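Local coordinates for protein beta-galactosidase (Trichoderma reesei, PDB 3OGR) that probably hydrolyses terminal non-reducing beta-D-galactose residues from beta-D-galactosides, as a member of glycosyl hydrolase family 35, at residues G239-F244 and E278-A283; E122-G127 and T785-N790; S44-P49 and T72-V77; E180-A185 and N214-P219. All coordinates share one frame; numbering follows the deposited sequence.

All four contacts ring one bound galactose, and their centres lie 15 to 19 Å apart. Interaction 3 comes first along the chain, followed by interaction 4 and interaction 1; interaction 2 ties residues 122-127 to residues 785-790 and so spans both of the latter. Interactions 1 and 3 sit on the same curled sheet of the TIM-barrel domain, on strands 236-239 and 275-280 and on strands 38-47 and 72-76, and they touch through Glu278 and Tyr76. Interaction 4 joins loops on either side of helix 193-205. Interaction 2 alone brings in an all-beta part from far along the chain, so barrel strands and loops build the sugar pocket, with residues 785-790 packed against Glu122.

Interaction 1 of 4, residues G239-F244 and E278-A283; sequences GYPLGF and EFQGGA. With GAL (beta-D-galactopyranose), chain E.
Tyr240 and Gln280 pack closely where two parallel barrel strands end. Gly239 N bonds to Glu278 O and Gln280 N bonds back to Gly239 O at 3.0 Å, and the Gln280 backbone N lies over one face of the Tyr240 ring. Past the strand, the extended Gln280 side chain (CG anti to its N, chi1 -174°) reaches into the type I turn of residues 240-243. Its OE1 takes the Leu242 N-H at 3.0 Å, in the carbonyl plane, while NE2 gives one bond to Gly243 O at 2.9 Å and another to Gly282 O at 3.0 Å. Three bonds therefore fix the amide and leave it little freedom to rotate. The other side is looser: Leu242 touches residues 278-283 little and packs on Phe303 and Leu298 instead, and at the partly exposed Phe244 the ring edge meets Ala283 CA, 3.9 Å from Phe244 CD2. Toward the sugar, Tyr240 OH donates to Glu278 OE1 at 2.6 Å, on the anti side of a carboxylate turned 78° from the ring. Glu278 OE2 receives galactose O2 at 2.9 Å and also pairs with Arg114. This is the galactose site at the strand ends of a TIM barrel.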
loop_
_atom_site.group_PDB
_atom_site.type_symbol
_atom_site.label_atom_id
_atom_site.label_comp_id
_atom_site.label_asym_id
_atom_site.label_seq_id
_atom_site.Cartn_x
_atom_site.Cartn_y
_atom_site.Cartn_z
ATOM N N GLY A 239 -1.533 15.101 0.650
ATOM C CA GLY A 239 -0.933 15.714 -0.512
ATOM C C GLY A 239 -0.313 14.692 -1.432
ATOM O O GLY A 239 0.430 13.796 -0.987
ATOM N N TYR A 240 -0.671 14.807 -2.724
ATOM C CA TYR A 240 -0.124 14.004 -3.805
ATOM C C TYR A 240 0.353 14.908 -4.890
ATOM O O TYR A 240 -0.235 14.966 -6.006
ATOM C CB TYR A 240 -1.161 12.994 -4.328
ATOM C CG TYR A 240 -1.531 11.972 -3.254
ATOM C CD1 TYR A 240 -2.498 12.262 -2.286
ATOM C CD2 TYR A 240 -0.895 10.702 -3.217
ATOM C CE1 TYR A 240 -2.895 11.279 -1.278
ATOM C CE2 TYR A 240 -1.268 9.743 -2.271
ATOM C CZ TYR A 240 -2.221 10.062 -1.312
ATOM O OH TYR A 240 -2.589 9.103 -0.396
ATOM N N PRO A 241 1.441 15.621 -4.632
ATOM C CA PRO A 241 1.759 16.777 -5.529
ATOM C C PRO A 241 2.088 16.412 -6.966
ATOM O O PRO A 241 1.924 17.285 -7.832
ATOM C CB PRO A 241 3.001 17.437 -4.858
ATOM C CG PRO A 241 3.271 16.688 -3.596
ATOM C CD PRO A 241 2.275 15.537 -3.434
ATOM N N LEU A 242 2.488 15.163 -7.234
ATOM C CA LEU A 242 2.734 14.766 -8.654
ATOM C C LEU A 242 1.614 13.988 -9.348
ATOM O O LEU A 242 1.702 13.616 -10.546
ATOM C CB LEU A 242 4.093 14.137 -8.793
ATOM C CG LEU A 242 5.213 15.056 -9.338
ATOM C CD1 LEU A 242 5.117 16.616 -9.258
ATOM C CD2 LEU A 242 6.540 14.441 -9.198
ATOM N N GLY A 243 0.522 13.786 -8.666
ATOM C CA GLY A 243 -0.646 13.156 -9.310
ATOM C C GLY A 243 -0.398 11.687 -9.588
ATOM O O GLY A 243 0.533 11.060 -9.016
ATOM N N PHE A 244 -1.288 11.100 -10.389
ATOM C CA PHE A 244 -1.358 9.639 -10.536
ATOM C C PHE A 244 -1.170 9.032 -11.893
ATOM O O PHE A 244 -1.324 7.779 -12.087
ATOM C CB PHE A 244 -2.656 9.137 -9.897
ATOM C CG PHE A 244 -2.849 9.617 -8.513
ATOM C CD1 PHE A 244 -3.694 10.697 -8.260
ATOM C CD2 PHE A 244 -2.165 9.008 -7.441
ATOM C CE1 PHE A 244 -3.945 11.114 -6.955
ATOM C CE2 PHE A 244 -2.356 9.455 -6.150
ATOM C CZ PHE A 244 -3.245 10.490 -5.875
ATOM N N GLU A 278 -1.807 11.643 4.796
ATOM C CA GLU A 278 -1.392 10.855 3.596
ATOM C C GLU A 278 -0.491 11.734 2.765
ATOM O O GLU A 278 -0.929 12.821 2.322
ATOM C CB GLU A 278 -2.585 10.490 2.713
ATOM C CG GLU A 278 -3.644 9.577 3.414
ATOM C CD GLU A 278 -4.815 9.350 2.512
ATOM O OE1 GLU A 278 -4.625 9.410 1.263
ATOM O OE2 GLU A 278 -5.908 9.114 3.021
ATOM N N PHE A 279 0.745 11.318 2.556
ATOM C CA PHE A 279 1.566 12.009 1.561
ATOM C C PHE A 279 2.090 10.965 0.582
ATOM O O PHE A 279 2.443 9.817 0.974
ATOM C CB PHE A 279 2.752 12.701 2.231
ATOM C CG PHE A 279 3.465 13.605 1.294
ATOM C CD1 PHE A 279 2.912 14.849 0.918
ATOM C CD2 PHE A 279 4.638 13.164 0.666
ATOM C CE1 PHE A 279 3.569 15.671 0.014
ATOM C CE2 PHE A 279 5.283 13.960 -0.316
ATOM C CZ PHE A 279 4.740 15.228 -0.602
ATOM N N GLN A 280 2.131 11.371 -0.683
ATOM C CA GLN A 280 2.464 10.475 -1.810
ATOM C C GLN A 280 3.699 9.584 -1.555
ATOM O O GLN A 280 4.803 10.084 -1.358
ATOM C CB GLN A 280 2.685 11.399 -3.008
ATOM C CG GLN A 280 2.907 10.619 -4.308
ATOM C CD GLN A 280 2.461 11.425 -5.509
ATOM O OE1 GLN A 280 2.522 12.669 -5.522
ATOM N NE2 GLN A 280 2.086 10.709 -6.556
ATOM N N GLY A 281 3.457 8.307 -1.688
ATOM C CA GLY A 281 4.470 7.253 -1.650
ATOM C C GLY A 281 4.470 6.428 -2.944
ATOM O O GLY A 281 5.191 5.435 -3.017
ATOM N N GLY A 282 3.616 6.801 -3.895
ATOM C CA GLY A 282 3.591 6.059 -5.168
ATOM C C GLY A 282 2.420 6.651 -5.943
ATOM O O GLY A 282 2.064 7.805 -5.800
ATOM N N ALA A 283 1.761 5.796 -6.721
ATOM C CA ALA A 283 0.543 6.184 -7.480
ATOM C C ALA A 283 -0.276 4.935 -7.662
ATOM O O ALA A 283 0.325 3.839 -7.805
ATOM C CB ALA A 283 0.899 6.845 -8.818
HETATM C C1 GAL E . -6.314 9.881 -1.224
HETATM C C2 GAL E . -7.401 8.967 -0.569
HETATM C C3 GAL E . -6.907 7.536 -0.486
HETATM C C4 GAL E . -6.464 7.050 -1.872
HETATM C C5 GAL E . -5.431 8.035 -2.413
HETATM C C6 GAL E . -4.995 7.756 -3.866
HETATM O O1 GAL E . -6.844 11.135 -1.649
HETATM O O2 GAL E . -7.634 9.442 0.755
HETATM O O3 GAL E . -7.953 6.696 -0.021
HETATM O O4 GAL E . -7.620 7.059 -2.706
HETATM O O5 GAL E . -6.009 9.355 -2.480
HETATM O O6 GAL E . -4.324 6.498 -3.906
#

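Interaction 2 of 4, residues E122-G127 and T785-N790; sequences EVSGGG and TGLDEN. With GAL (beta-D-galactopyranose), chain E.
With CG anti to its carbonyl carbon (chi1 -69°) and the chain extended beyond, Glu789 carries its carboxylate up to the backbone of Glu122, where OE2 takes the N-H of Glu122 N at 2.9 Å. Glu122 itself bends at chi2 (75°), which folds its carboxylate toward the galactose. There each oxygen takes one hydroxyl: galactose O6 donates to Glu122 OE1 at 2.7 Å and galactose O4 to Glu122 OE2 at 2.6 Å, a two-pronged grip on the ring hydroxyl O4 and the exocyclic hydroxyl O6. Tyr342 adds a hydrogen bond to Glu122 OE1. Glu122 OE2 lies 3.7 Å from Glu789 OE2. A water donating to Glu122 OE2 and to Glu789 OE1 links the two glutamates, which would soften any repulsion between them. Further along, the chains lock by backbone and hydroxyl. Leu787 N bonds to Ser124 OG at 2.8 Å, and Gly125 N meets Leu787 O at 2.8 Å with an almost straight N-H (178°), although it comes from above the carbonyl plane. Beside it, Gly125 CA lies 3.2 Å from Asp788 O, a CA-H...O contact with a buried carbonyl that has no other partner in the model. The Asp788 carboxylate forms a salt bridge with Arg802. Here the TIM-barrel loop supplies the first-shell Glu122 of the galactose O4 and O6 subsite, and a loop of an all-beta domain, through Glu789, the second shell.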
loop_
_atom_site.group_PDB
_atom_site.type_symbol
_atom_site.label_atom_id
_atom_site.label_comp_id
_atom_site.label_asym_id
_atom_site.label_seq_id
_atom_site.Cartn_x
_atom_site.Cartn_y
_atom_site.Cartn_z
ATOM N N GLU A 122 -9.013 3.155 -3.506
ATOM C CA GLU A 122 -9.064 2.336 -4.761
ATOM C C GLU A 122 -9.631 0.928 -4.500
ATOM O O GLU A 122 -9.294 -0.026 -5.182
ATOM C CB GLU A 122 -7.684 2.246 -5.451
ATOM C CG GLU A 122 -7.310 3.660 -6.038
ATOM C CD GLU A 122 -6.883 4.684 -5.007
ATOM O OE1 GLU A 122 -5.918 4.399 -4.226
ATOM O OE2 GLU A 122 -7.470 5.830 -4.996
ATOM N N VAL A 123 -10.544 0.856 -3.534
ATOM C CA VAL A 123 -11.275 -0.428 -3.316
ATOM C C VAL A 123 -12.706 -0.297 -3.836
ATOM O O VAL A 123 -13.235 0.826 -3.989
ATOM C CB VAL A 123 -11.296 -0.864 -1.793
ATOM C CG1 VAL A 123 -9.901 -1.037 -1.241
ATOM C CG2 VAL A 123 -12.207 0.001 -0.924
ATOM N N SER A 124 -13.325 -1.448 -4.062
ATOM C CA SER A 124 -14.715 -1.474 -4.598
ATOM C C SER A 124 -15.608 -0.689 -3.652
ATOM O O SER A 124 -15.571 -0.905 -2.410
ATOM C CB SER A 124 -15.216 -2.923 -4.672
ATOM O OG SER A 124 -16.479 -2.931 -5.333
ATOM N N GLY A 125 -16.366 0.235 -4.255
ATOM C CA GLY A 125 -17.337 1.065 -3.505
ATOM C C GLY A 125 -16.641 2.089 -2.608
ATOM O O GLY A 125 -17.326 2.775 -1.838
ATOM N N GLY A 126 -15.305 2.204 -2.656
ATOM C CA GLY A 126 -14.593 3.036 -1.690
ATOM C C GLY A 126 -14.838 2.555 -0.279
ATOM O O GLY A 126 -14.625 3.315 0.663
ATOM N N GLY A 127 -15.142 1.265 -0.142
ATOM C CA GLY A 127 -15.343 0.667 1.206
ATOM C C GLY A 127 -16.844 0.365 1.421
ATOM O O GLY A 127 -17.188 -0.528 2.187
ATOM N N THR A 785 -15.819 -4.844 -12.912
ATOM C CA THR A 785 -14.473 -4.639 -12.399
ATOM C C THR A 785 -14.505 -3.978 -11.009
ATOM O O THR A 785 -13.484 -3.525 -10.479
ATOM C CB THR A 785 -13.668 -3.797 -13.379
ATOM O OG1 THR A 785 -14.401 -2.599 -13.683
ATOM C CG2 THR A 785 -13.389 -4.593 -14.713
ATOM N N GLY A 786 -15.683 -3.966 -10.431
ATOM C CA GLY A 786 -15.887 -3.522 -9.031
ATOM C C GLY A 786 -16.891 -2.382 -9.011
ATOM O O GLY A 786 -17.411 -1.970 -10.057
ATOM N N LEU A 787 -17.234 -1.913 -7.818
ATOM C CA LEU A 787 -18.122 -0.737 -7.663
ATOM C C LEU A 787 -17.286 0.545 -7.593
ATOM O O LEU A 787 -16.173 0.578 -7.052
ATOM C CB LEU A 787 -19.008 -0.911 -6.414
ATOM C CG LEU A 787 -19.803 -2.246 -6.433
ATOM C CD1 LEU A 787 -20.733 -2.328 -5.217
ATOM C CD2 LEU A 787 -20.654 -2.398 -7.727
ATOM N N ASP A 788 -17.850 1.629 -8.126
ATOM C CA ASP A 788 -17.092 2.895 -8.170
ATOM C C ASP A 788 -16.954 3.462 -6.757
ATOM O O ASP A 788 -17.770 3.225 -5.871
ATOM C CB ASP A 788 -17.829 3.907 -9.047
ATOM C CG ASP A 788 -17.793 3.505 -10.556
ATOM O OD1 ASP A 788 -16.966 2.731 -10.970
ATOM O OD2 ASP A 788 -18.590 4.036 -11.308
ATOM N N GLU A 789 -15.923 4.305 -6.609
ATOM C CA GLU A 789 -15.799 5.132 -5.416
ATOM C C GLU A 789 -16.859 6.243 -5.327
ATOM O O GLU A 789 -17.676 6.416 -6.251
ATOM C CB GLU A 789 -14.399 5.741 -5.391
ATOM C CG GLU A 789 -13.322 4.699 -5.135
ATOM C CD GLU A 789 -11.956 5.277 -5.302
ATOM O OE1 GLU A 789 -11.742 6.079 -6.244
ATOM O OE2 GLU A 789 -11.044 4.894 -4.536
ATOM N N ASN A 790 -16.863 6.946 -4.182
ATOM C CA ASN A 790 -17.837 8.011 -3.921
ATOM C C ASN A 790 -17.075 9.154 -3.299
ATOM O O ASN A 790 -17.372 9.563 -2.154
ATOM C CB ASN A 790 -18.889 7.474 -2.941
ATOM C CG ASN A 790 -20.190 8.197 -3.085
ATOM O OD1 ASN A 790 -21.109 7.701 -3.698
ATOM N ND2 ASN A 790 -20.335 9.306 -2.369
HETATM C C1 GAL E . -6.314 9.881 -1.224
HETATM C C2 GAL E . -7.401 8.967 -0.569
HETATM C C3 GAL E . -6.907 7.536 -0.486
HETATM C C4 GAL E . -6.464 7.050 -1.872
HETATM C C5 GAL E . -5.431 8.035 -2.413
HETATM C C6 GAL E . -4.995 7.756 -3.866
HETATM O O1 GAL E . -6.844 11.135 -1.649
HETATM O O2 GAL E . -7.634 9.442 0.755
HETATM O O3 GAL E . -7.953 6.696 -0.021
HETATM O O4 GAL E . -7.620 7.059 -2.706
HETATM O O5 GAL E . -6.009 9.355 -2.480
HETATM O O6 GAL E . -4.324 6.498 -3.906
HETATM O O HOH W 1 -9.206 6.814 -6.573
#

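Interaction 3 of 4, residues S44-P49 and T72-V77; sequences SGEVHP and TVSFYV. With GAL (beta-D-galactopyranose), chain E.
Tyr76, Ser74 and Ser44 bury the most surface here, and Ser74 and Ser44 sit on the same face of two adjacent parallel strands. Ser44 CB packs 3.6 Å from Thr72 CB, and the Ser44 hydroxyl is bound by Asn320. Ser74 is held at both ends of its backbone: its N bonds to Gly45 O at 2.9 Å, and its O receives the N-H of Val47 N at 3.0 Å. Its OG, anti to the backbone N (chi1 169°), donates to Glu46 OE1 at 2.7 Å, coming from above the carboxylate plane. The other oxygen, Glu46 OE2, takes a bond from His48 NE2 at 2.8 Å on its anti lone pair, in the plane of the imidazole, and lies over one face of the Tyr76 ring, offset toward the rim. His48 and Tyr76 run side by side with ring planes 41° apart, and Tyr76 CB sits over the imidazole face in a CH-pi contact. At the far end of the ring, Tyr76 OH receives galactose O3 at 2.8 Å and also bonds to Asn179. Helix 58-67 connects the two strands along the chain, a beta-alpha-beta crossover of the barrel. With Ser74, His48, Arg114 and Asn320 all bonded to it, the buried Glu46 carboxylate is probably ionised, a second-shell charge behind the sugar-binding tyrosine.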
loop_
_atom_site.group_PDB
_atom_site.type_symbol
_atom_site.label_atom_id
_atom_site.label_comp_id
_atom_site.label_asym_id
_atom_site.label_seq_id
_atom_site.Cartn_x
_atom_site.Cartn_y
_atom_site.Cartn_z
ATOM N N SER A 44 5.155 7.398 9.705
ATOM C CA SER A 44 4.245 6.260 9.565
ATOM C C SER A 44 4.182 5.808 8.112
ATOM O O SER A 44 4.439 6.601 7.206
ATOM C CB SER A 44 2.854 6.767 10.012
ATOM O OG SER A 44 1.856 5.798 9.726
ATOM N N GLY A 45 3.887 4.511 7.944
ATOM C CA GLY A 45 3.683 3.975 6.616
ATOM C C GLY A 45 2.312 3.368 6.490
ATOM O O GLY A 45 1.845 2.695 7.397
ATOM N N GLU A 46 1.670 3.544 5.341
ATOM C CA GLU A 46 0.356 2.961 5.128
ATOM C C GLU A 46 0.449 1.466 4.722
ATOM O O GLU A 46 1.220 1.138 3.814
ATOM C CB GLU A 46 -0.375 3.746 4.016
ATOM C CG GLU A 46 -1.884 3.343 3.916
ATOM C CD GLU A 46 -2.833 4.103 4.838
ATOM O OE1 GLU A 46 -2.356 5.028 5.553
ATOM O OE2 GLU A 46 -4.054 3.853 4.743
ATOM N N VAL A 47 -0.382 0.647 5.346
ATOM C CA VAL A 47 -0.480 -0.802 5.112
ATOM C C VAL A 47 -1.942 -1.132 5.250
ATOM O O VAL A 47 -2.561 -0.713 6.228
ATOM C CB VAL A 47 0.320 -1.633 6.105
ATOM C CG1 VAL A 47 0.115 -3.187 5.884
ATOM C CG2 VAL A 47 1.836 -1.265 6.015
ATOM N N HIS A 48 -2.489 -1.918 4.337
ATOM C CA HIS A 48 -3.924 -2.272 4.420
ATOM C C HIS A 48 -4.034 -3.792 4.701
ATOM O O HIS A 48 -3.743 -4.592 3.808
ATOM C CB HIS A 48 -4.658 -1.923 3.120
ATOM C CG HIS A 48 -4.666 -0.450 2.857
ATOM N ND1 HIS A 48 -4.969 0.112 1.621
ATOM C CD2 HIS A 48 -4.409 0.587 3.697
ATOM C CE1 HIS A 48 -4.876 1.432 1.723
ATOM N NE2 HIS A 48 -4.560 1.743 2.975
ATOM N N PRO A 49 -4.461 -4.152 5.915
ATOM C CA PRO A 49 -4.441 -5.598 6.286
ATOM C C PRO A 49 -5.275 -6.430 5.312
ATOM O O PRO A 49 -4.907 -7.558 5.027
ATOM C CB PRO A 49 -5.007 -5.644 7.708
ATOM C CG PRO A 49 -5.661 -4.258 7.944
ATOM C CD PRO A 49 -4.899 -3.234 7.010
ATOM N N THR A 72 5.265 4.013 13.232
ATOM C CA THR A 72 3.813 3.864 13.146
ATOM C C THR A 72 3.438 3.330 11.778
ATOM O O THR A 72 4.179 3.469 10.773
ATOM C CB THR A 72 3.194 5.305 13.329
ATOM O OG1 THR A 72 3.649 5.833 14.594
ATOM C CG2 THR A 72 1.696 5.333 13.232
ATOM N N VAL A 73 2.280 2.657 11.764
ATOM C CA VAL A 73 1.610 2.241 10.537
ATOM C C VAL A 73 0.210 2.771 10.545
ATOM O O VAL A 73 -0.445 2.752 11.626
ATOM C CB VAL A 73 1.650 0.696 10.374
ATOM C CG1 VAL A 73 0.536 0.188 9.438
ATOM C CG2 VAL A 73 3.053 0.272 9.848
ATOM N N SER A 74 -0.255 3.213 9.364
ATOM C CA SER A 74 -1.645 3.701 9.209
ATOM C C SER A 74 -2.382 2.695 8.400
ATOM O O SER A 74 -1.838 2.206 7.407
ATOM C CB SER A 74 -1.597 5.080 8.563
ATOM O OG SER A 74 -2.875 5.491 8.157
ATOM N N PHE A 75 -3.617 2.350 8.780
ATOM C CA PHE A 75 -4.339 1.328 8.035
ATOM C C PHE A 75 -5.806 1.695 7.877
ATOM O O PHE A 75 -6.434 2.249 8.797
ATOM C CB PHE A 75 -4.219 -0.061 8.737
ATOM C CG PHE A 75 -4.953 -0.186 10.064
ATOM C CD1 PHE A 75 -4.420 0.317 11.234
ATOM C CD2 PHE A 75 -6.199 -0.829 10.110
ATOM C CE1 PHE A 75 -5.118 0.141 12.466
ATOM C CE2 PHE A 75 -6.926 -0.949 11.328
ATOM C CZ PHE A 75 -6.350 -0.469 12.502
ATOM N N TYR A 76 -6.346 1.336 6.720
ATOM C CA TYR A 76 -7.793 1.296 6.507
ATOM C C TYR A 76 -8.397 -0.018 6.917
ATOM O O TYR A 76 -7.718 -1.102 6.936
ATOM C CB TYR A 76 -8.134 1.512 4.982
ATOM C CG TYR A 76 -7.984 2.932 4.488
ATOM C CD1 TYR A 76 -8.536 4.052 5.192
ATOM C CD2 TYR A 76 -7.432 3.144 3.205
ATOM C CE1 TYR A 76 -8.438 5.385 4.609
ATOM C CE2 TYR A 76 -7.372 4.423 2.640
ATOM C CZ TYR A 76 -7.852 5.527 3.353
ATOM O OH TYR A 76 -7.752 6.774 2.805
ATOM N N VAL A 77 -9.710 0.043 7.188
ATOM C CA VAL A 77 -10.536 -1.177 7.249
ATOM C C VAL A 77 -11.570 -1.067 6.142
ATOM O O VAL A 77 -12.119 0.019 5.936
ATOM C CB VAL A 77 -11.196 -1.315 8.621
ATOM C CG1 VAL A 77 -12.013 -2.671 8.712
ATOM C CG2 VAL A 77 -10.096 -1.325 9.661
HETATM C C1 GAL E . -6.314 9.881 -1.224
HETATM C C2 GAL E . -7.401 8.967 -0.569
HETATM C C3 GAL E . -6.907 7.536 -0.486
HETATM C C4 GAL E . -6.464 7.050 -1.872
HETATM C C5 GAL E . -5.431 8.035 -2.413
HETATM C C6 GAL E . -4.995 7.756 -3.866
HETATM O O1 GAL E . -6.844 11.135 -1.649
HETATM O O2 GAL E . -7.634 9.442 0.755
HETATM O O3 GAL E . -7.953 6.696 -0.021
HETATM O O4 GAL E . -7.620 7.059 -2.706
HETATM O O5 GAL E . -6.009 9.355 -2.480
HETATM O O6 GAL E . -4.324 6.498 -3.906
#

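Interaction 4 of 4, residues E180-A185 and N214-P219; sequences EYSGAA and NNDAFP. With GAL (beta-D-galactopyranose), chain E.
Ser182 OG is gripped twice by the opposite loop: it donates to Asp216 OD1 at 2.6 Å, on the anti lone pair of that oxygen, and accepts the N-H of Ala217 N at 2.8 Å in a nearly straight bond (172°). The same OD1 takes a hydrogen from a water that also donates to Ser182 O, while Asp216 OD2 is tied to Tyr235 and Thr222, so the carboxylate is fixed at both oxygens. Nearer the sugar, Glu180 N bonds to Asn215 OD1 at 2.9 Å, its donor standing above the amide's carbonyl plane. Asn215 reaches it because its CG lies between the backbone N and the carbonyl carbon (chi1 68°), and the two side chains cross at about a right angle, with Asn215 ND2 3.6 Å from Glu180 CG and bonded onward to Asn179. The extended Glu180 chain passes Ala217, whose CB lies 3.4 Å from Glu180 OE1. Galactose O1 donates to Glu180 OE2 at 2.7 Å, and a water joins that oxygen to Ala217 O; Trp791, far along the chain, holds OE1. Two loops joined by helix 193-205 thus set a carboxylate at the anomeric hydroxyl, and Asn179-Glu180, just past barrel strand 172-177, fits the Asn-Glu pair known from the TIM-barrel glycosidases of clan GH-A.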
loop_
_atom_site.group_PDB
_atom_site.type_symbol
_atom_site.label_atom_id
_atom_site.label_comp_id
_atom_site.label_asym_id
_atom_site.label_seq_id
_atom_site.Cartn_x
_atom_site.Cartn_y
_atom_site.Cartn_z
ATOM N N GLU A 180 -11.050 12.208 3.874
ATOM C CA GLU A 180 -11.063 13.347 2.949
ATOM C C GLU A 180 -12.470 13.959 2.777
ATOM O O GLU A 180 -13.027 14.072 1.689
ATOM C CB GLU A 180 -10.472 13.004 1.569
ATOM C CG GLU A 180 -8.949 12.708 1.698
ATOM C CD GLU A 180 -8.183 12.903 0.366
ATOM O OE1 GLU A 180 -8.792 13.009 -0.713
ATOM O OE2 GLU A 180 -6.909 12.921 0.412
ATOM N N TYR A 181 -13.072 14.267 3.909
ATOM C CA TYR A 181 -14.394 14.928 3.927
ATOM C C TYR A 181 -14.117 16.392 3.651
ATOM O O TYR A 181 -13.891 17.150 4.551
ATOM C CB TYR A 181 -15.101 14.610 5.246
ATOM C CG TYR A 181 -16.510 15.259 5.252
ATOM C CD1 TYR A 181 -17.547 14.713 4.481
ATOM C CD2 TYR A 181 -16.767 16.445 5.960
ATOM C CE1 TYR A 181 -18.812 15.319 4.477
ATOM C CE2 TYR A 181 -18.001 17.040 5.947
ATOM C CZ TYR A 181 -19.017 16.482 5.202
ATOM O OH TYR A 181 -20.261 17.065 5.163
ATOM N N SER A 182 -14.047 16.704 2.346
ATOM C CA SER A 182 -13.348 17.949 1.977
ATOM C C SER A 182 -14.069 18.875 1.030
ATOM O O SER A 182 -13.635 19.988 0.803
ATOM C CB SER A 182 -11.976 17.599 1.411
ATOM O OG SER A 182 -11.234 16.866 2.425
ATOM N N GLY A 183 -15.161 18.374 0.486
ATOM C CA GLY A 183 -16.030 19.170 -0.425
ATOM C C GLY A 183 -17.254 18.336 -0.775
ATOM O O GLY A 183 -17.410 17.159 -0.325
ATOM N N ALA A 184 -18.192 18.971 -1.502
ATOM C CA ALA A 184 -19.436 18.258 -1.828
ATOM C C ALA A 184 -19.930 18.802 -3.154
ATOM O O ALA A 184 -19.421 19.834 -3.668
ATOM C CB ALA A 184 -20.481 18.460 -0.791
ATOM N N ALA A 185 -20.855 18.064 -3.726
ATOM C CA ALA A 185 -21.502 18.434 -4.985
ATOM C C ALA A 185 -22.307 19.748 -4.816
ATOM O O ALA A 185 -22.660 20.155 -3.687
ATOM C CB ALA A 185 -22.412 17.293 -5.418
ATOM N N ASN A 214 -8.057 14.048 11.418
ATOM C CA ASN A 214 -8.701 13.939 10.106
ATOM C C ASN A 214 -7.695 14.076 8.971
ATOM O O ASN A 214 -6.503 14.202 9.222
ATOM C CB ASN A 214 -9.888 14.908 9.977
ATOM C CG ASN A 214 -9.462 16.329 9.896
ATOM O OD1 ASN A 214 -8.315 16.705 10.249
ATOM N ND2 ASN A 214 -10.451 17.192 9.595
ATOM N N ASN A 215 -8.207 13.985 7.720
ATOM C CA ASN A 215 -7.310 14.008 6.554
ATOM C C ASN A 215 -7.965 14.774 5.431
ATOM O O ASN A 215 -8.351 14.243 4.420
ATOM C CB ASN A 215 -6.883 12.568 6.112
ATOM C CG ASN A 215 -8.008 11.734 5.542
ATOM O OD1 ASN A 215 -9.145 11.740 6.018
ATOM N ND2 ASN A 215 -7.640 10.882 4.557
ATOM N N ASP A 216 -8.032 16.084 5.617
ATOM C CA ASP A 216 -8.598 16.953 4.605
ATOM C C ASP A 216 -7.800 16.746 3.307
ATOM O O ASP A 216 -6.570 16.613 3.320
ATOM C CB ASP A 216 -8.537 18.384 5.150
ATOM C CG ASP A 216 -9.607 19.275 4.681
ATOM O OD1 ASP A 216 -10.468 18.944 3.785
ATOM O OD2 ASP A 216 -9.542 20.498 5.112
ATOM N N ALA A 217 -8.494 16.687 2.173
ATOM C CA ALA A 217 -7.798 16.443 0.871
ATOM C C ALA A 217 -6.801 17.502 0.502
ATOM O O ALA A 217 -5.822 17.228 -0.240
ATOM C CB ALA A 217 -8.842 16.346 -0.242
ATOM N N PHE A 218 -7.024 18.710 1.026
ATOM C CA PHE A 218 -6.118 19.848 0.859
ATOM C C PHE A 218 -6.302 20.686 2.117
ATOM O O PHE A 218 -7.189 20.400 2.920
ATOM C CB PHE A 218 -6.527 20.640 -0.404
ATOM C CG PHE A 218 -7.902 21.261 -0.337
ATOM C CD1 PHE A 218 -9.046 20.500 -0.585
ATOM C CD2 PHE A 218 -8.034 22.636 -0.045
ATOM C CE1 PHE A 218 -10.369 21.091 -0.493
ATOM C CE2 PHE A 218 -9.337 23.205 0.070
ATOM C CZ PHE A 218 -10.474 22.421 -0.152
ATOM N N PRO A 219 -5.528 21.740 2.300
ATOM C CA PRO A 219 -5.660 22.581 3.511
ATOM C C PRO A 219 -6.917 23.498 3.412
ATOM O O PRO A 219 -6.828 24.709 3.181
ATOM C CB PRO A 219 -4.339 23.419 3.506
ATOM C CG PRO A 219 -3.466 22.738 2.573
ATOM C CD PRO A 219 -4.355 22.137 1.499
HETATM C C1 GAL E . -6.314 9.881 -1.224
HETATM C C2 GAL E . -7.401 8.967 -0.569
HETATM C C3 GAL E . -6.907 7.536 -0.486
HETATM C C4 GAL E . -6.464 7.050 -1.872
HETATM C C5 GAL E . -5.431 8.035 -2.413
HETATM C C6 GAL E . -4.995 7.756 -3.866
HETATM O O1 GAL E . -6.844 11.135 -1.649
HETATM O O2 GAL E . -7.634 9.442 0.755
HETATM O O3 GAL E . -7.953 6.696 -0.021
HETATM O O4 GAL E . -7.620 7.059 -2.706
HETATM O O5 GAL E . -6.009 9.355 -2.480
HETATM O O6 GAL E . -4.324 6.498 -3.906
HETATM O O HOH W 2 -5.138 14.812 -1.271
HETATM O O HOH W 3 -12.341 17.000 6.887
HETATM O O HOH W 4 -12.084 21.036 2.997
#